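Local coordinates for protein oxidoreductase, fmn-binding (Shewanella oneidensis, PDB 4AWU) that binds FMN and probably reduces activated C=C bonds with NAD(P)H, as Old Yellow Enzyme relatives do, at residues Q60-A65 and L101-R106. The protein carries 1 engineered substitution. Numbering follows the deposited sequence.
Sequences QISPTA and LWHVGR
Gln60 and Trp102 pair in parallel at the ends of two neighbouring strands, and the chain of 60-65 then turns back so that Ala65 lies beside His103. Two backbone hydrogen bonds join the segments. Ile61 N gives its hydrogen to Trp102 O at 3.1 Å. Val104 N donates to Ala65 O, also at 3.1 Å. The same Trp102 O takes a CA-H...O contact from Gln60 CA. Ala65 lies over one face of the His103 imidazole. Its CA lies 3.6 Å from the ring centroid, almost on the ring normal, in a CH-pi contact, and its CB reaches CD2 of His103 at 3.3 Å. With CG anti to the backbone N (chi1 -164°), the His103 ring is brought against this turn. Ile61 CD1 meets the ring at its edge. These segments belong to the TIM barrel of the family, at the C-terminal ends of adjacent parallel strands 53-60 and 96-102, the end where such barrels hold their active sites. Trp102 lines a 4-chlorophenol pocket beside the FMN. Its indole stacks on His181, another residue of that pocket, and Val104 CG1 covers one face near the rim. On the other side of the pair, Ile61 CG2 packs on Leu101 CB at 3.8 Å, the two side chains crossing at about a right angle. Ile61 also touches helix 153-172. Both ring nitrogens of His103 have polar partners. ND1 accepts a weak hydrogen bond from Gly105 N, and His103 NE2 has a hydrogen-bonded water 2.8 Å away, in the ring plane. A second water donates to both Thr64 O and Gly105 O, bridging the two backbones.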
ATOM      1  N   GLN A  60      -6.721   7.046  -2.569  1.00 13.74           N
ATOM      2  CA  GLN A  60      -7.463   7.599  -1.439  1.00 14.70           C
ATOM      3  C   GLN A  60      -8.943   7.228  -1.483  1.00 18.62           C
ATOM      4  O   GLN A  60      -9.575   7.232  -2.540  1.00 16.24           O
ATOM      5  CB  GLN A  60      -7.283   9.119  -1.352  1.00 18.31           C
ATOM      6  CG  GLN A  60      -7.727   9.890  -2.582  1.00 14.02           C
ATOM      7  CD  GLN A  60      -6.586  10.187  -3.536  1.00 18.10           C
ATOM      8  OE1 GLN A  60      -5.515   9.586  -3.448  1.00 17.46           O
ATOM      9  NE2 GLN A  60      -6.805  11.129  -4.447  1.00 17.31           N
ATOM     10  N   ILE A  61      -9.493   6.915  -0.314  1.00 17.28           N
ATOM     11  CA  ILE A  61     -10.851   6.392  -0.229  1.00 14.92           C
ATOM     12  C   ILE A  61     -11.889   7.497  -0.121  1.00 18.14           C
ATOM     13  O   ILE A  61     -13.086   7.237  -0.213  1.00 18.01           O
ATOM     14  CB  ILE A  61     -11.012   5.446   0.974  1.00 14.45           C
ATOM     15  CG1 ILE A  61     -10.779   6.194   2.290  1.00 18.08           C
ATOM     16  CG2 ILE A  61     -10.041   4.275   0.851  1.00 15.83           C
ATOM     17  CD1 ILE A  61     -10.995   5.329   3.524  1.00 19.87           C
ATOM     18  N   SER A  62     -11.423   8.726   0.065  1.00 16.45           N
ATOM     19  CA  SER A  62     -12.307   9.876   0.206  1.00 20.08           C
ATOM     20  C   SER A  62     -11.513  11.150  -0.026  1.00 16.24           C
ATOM     21  O   SER A  62     -10.283  11.121  -0.060  1.00 18.73           O
ATOM     22  CB  SER A  62     -12.889   9.920   1.615  1.00 19.08           C
ATOM     23  OG  SER A  62     -11.888  10.294   2.547  1.00 17.74           O
ATOM     24  N   PRO A  63     -12.211  12.286  -0.156  1.00 19.04           N
ATOM     25  CA  PRO A  63     -11.513  13.563  -0.314  1.00 18.13           C
ATOM     26  C   PRO A  63     -10.565  13.886   0.840  1.00 21.20           C
ATOM     27  O   PRO A  63      -9.528  14.502   0.609  1.00 26.63           O
ATOM     28  CB  PRO A  63     -12.658  14.579  -0.374  1.00 18.64           C
ATOM     29  CG  PRO A  63     -13.810  13.807  -0.907  1.00 24.26           C
ATOM     30  CD  PRO A  63     -13.668  12.430  -0.328  1.00 22.48           C
ATOM     31  N   THR A  64     -10.906  13.474   2.059  1.00 22.48           N
ATOM     32  CA  THR A  64     -10.083  13.810   3.220  1.00 17.81           C
ATOM     33  C   THR A  64      -9.059  12.720   3.545  1.00 20.36           C
ATOM     34  O   THR A  64      -8.354  12.799   4.552  1.00 21.37           O
ATOM     35  CB  THR A  64     -10.954  14.105   4.469  1.00 20.10           C
ATOM     36  OG1 THR A  64     -11.742  12.956   4.797  1.00 18.58           O
ATOM     37  CG2 THR A  64     -11.875  15.290   4.200  1.00 22.98           C
ATOM     38  N   ALA A  65      -8.969  11.717   2.676  1.00 17.60           N
ATOM     39  CA  ALA A  65      -8.034  10.612   2.858  1.00 19.28           C
ATOM     40  C   ALA A  65      -6.747  10.837   2.066  1.00 17.10           C
ATOM     41  O   ALA A  65      -5.775  10.097   2.214  1.00 20.01           O
ATOM     42  CB  ALA A  65      -8.689   9.318   2.423  1.00 18.73           C
ATOM     43  N   LEU A 101      -6.084   0.585  -0.734  1.00 13.92           N
ATOM     44  CA  LEU A 101      -6.973   1.596  -0.176  1.00 14.38           C
ATOM     45  C   LEU A 101      -6.234   2.443   0.843  1.00 14.35           C
ATOM     46  O   LEU A 101      -5.713   1.933   1.836  1.00 15.14           O
ATOM     47  CB  LEU A 101      -8.176   0.941   0.487  1.00 13.35           C
ATOM     48  CG  LEU A 101      -8.991   0.003  -0.397  1.00 13.34           C
ATOM     49  CD1 LEU A 101     -10.268  -0.367   0.331  1.00 16.73           C
ATOM     50  CD2 LEU A 101      -9.295   0.632  -1.754  1.00 18.26           C
ATOM     51  N   TRP A 102      -6.236   3.748   0.607  1.00 12.64           N
ATOM     52  CA  TRP A 102      -5.378   4.665   1.338  1.00 13.08           C
ATOM     53  C   TRP A 102      -6.165   5.690   2.134  1.00 17.95           C
ATOM     54  O   TRP A 102      -7.073   6.337   1.605  1.00 17.70           O
ATOM     55  CB  TRP A 102      -4.520   5.420   0.330  1.00 12.65           C
ATOM     56  CG  TRP A 102      -3.224   5.934   0.846  1.00 13.22           C
ATOM     57  CD1 TRP A 102      -2.689   5.748   2.086  1.00 15.23           C
ATOM     58  CD2 TRP A 102      -2.276   6.717   0.112  1.00 13.29           C
ATOM     59  NE1 TRP A 102      -1.463   6.367   2.168  1.00 13.81           N
ATOM     60  CE2 TRP A 102      -1.190   6.971   0.969  1.00 12.69           C
ATOM     61  CE3 TRP A 102      -2.244   7.226  -1.189  1.00 12.78           C
ATOM     62  CZ2 TRP A 102      -0.083   7.716   0.566  1.00 15.60           C
ATOM     63  CZ3 TRP A 102      -1.144   7.962  -1.587  1.00 16.14           C
ATOM     64  CH2 TRP A 102      -0.080   8.200  -0.713  1.00 14.14           C
ATOM     65  N   HIS A 103      -5.811   5.833   3.405  1.00 15.06           N
ATOM     66  CA  HIS A 103      -6.184   7.011   4.168  1.00 15.29           C
ATOM     67  C   HIS A 103      -4.941   7.480   4.919  1.00 13.75           C
ATOM     68  O   HIS A 103      -4.378   6.749   5.737  1.00 16.52           O
ATOM     69  CB  HIS A 103      -7.345   6.727   5.119  1.00 15.42           C
ATOM     70  CG  HIS A 103      -7.998   7.966   5.635  1.00 16.79           C
ATOM     71  ND1 HIS A 103      -7.303   8.924   6.337  1.00 18.06           N
ATOM     72  CD2 HIS A 103      -9.270   8.418   5.540  1.00 17.98           C
ATOM     73  CE1 HIS A 103      -8.121   9.910   6.663  1.00 17.18           C
ATOM     74  NE2 HIS A 103      -9.319   9.628   6.188  1.00 16.71           N
ATOM     75  N   VAL A 104      -4.497   8.693   4.610  1.00 12.57           N
ATOM     76  CA  VAL A 104      -3.214   9.186   5.108  1.00 12.89           C
ATOM     77  C   VAL A 104      -3.294   9.733   6.520  1.00 16.79           C
ATOM     78  O   VAL A 104      -2.277   9.868   7.200  1.00 19.53           O
ATOM     79  CB  VAL A 104      -2.641  10.295   4.213  1.00 15.89           C
ATOM     80  CG1 VAL A 104      -2.417   9.769   2.799  1.00 17.39           C
ATOM     81  CG2 VAL A 104      -3.559  11.512   4.210  1.00 16.54           C
ATOM     82  N   GLY A 105      -4.498  10.086   6.946  1.00 22.09           N
ATOM     83  CA  GLY A 105      -4.708  10.509   8.310  1.00 22.72           C
ATOM     84  C   GLY A 105      -4.021  11.842   8.465  1.00 16.71           C
ATOM     85  O   GLY A 105      -4.258  12.760   7.680  1.00 17.22           O
ATOM     86  N   ARG A 106      -3.142  11.941   9.453  1.00 15.86           N
ATOM     87  CA  ARG A 106      -2.488  13.202   9.770  1.00 21.47           C
ATOM     88  C   ARG A 106      -1.410  13.582   8.768  1.00 20.77           C
ATOM     89  O   ARG A 106      -0.893  14.696   8.816  1.00 19.37           O
ATOM     90  CB  ARG A 106      -1.860  13.125  11.158  1.00 22.60           C
ATOM     91  CG  ARG A 106      -0.588  12.303  11.203  1.00 22.32           C
ATOM     92  CD  ARG A 106      -0.091  12.140  12.623  1.00 27.27           C
ATOM     93  NE  ARG A 106       1.175  11.418  12.676  1.00 23.48           N
ATOM     94  CZ  ARG A 106       1.848  11.169  13.794  1.00 28.76           C
ATOM     95  NH1 ARG A 106       1.378  11.580  14.965  1.00 26.89           N
ATOM     96  NH2 ARG A 106       2.990  10.506  13.739  1.00 22.58           N
TER
HETATM   97  O   HOH W   1      -6.871  13.299   7.078  1.00 17.24           O
HETATM   98  O   HOH W   2     -11.677  11.065   6.348  1.00 24.45           O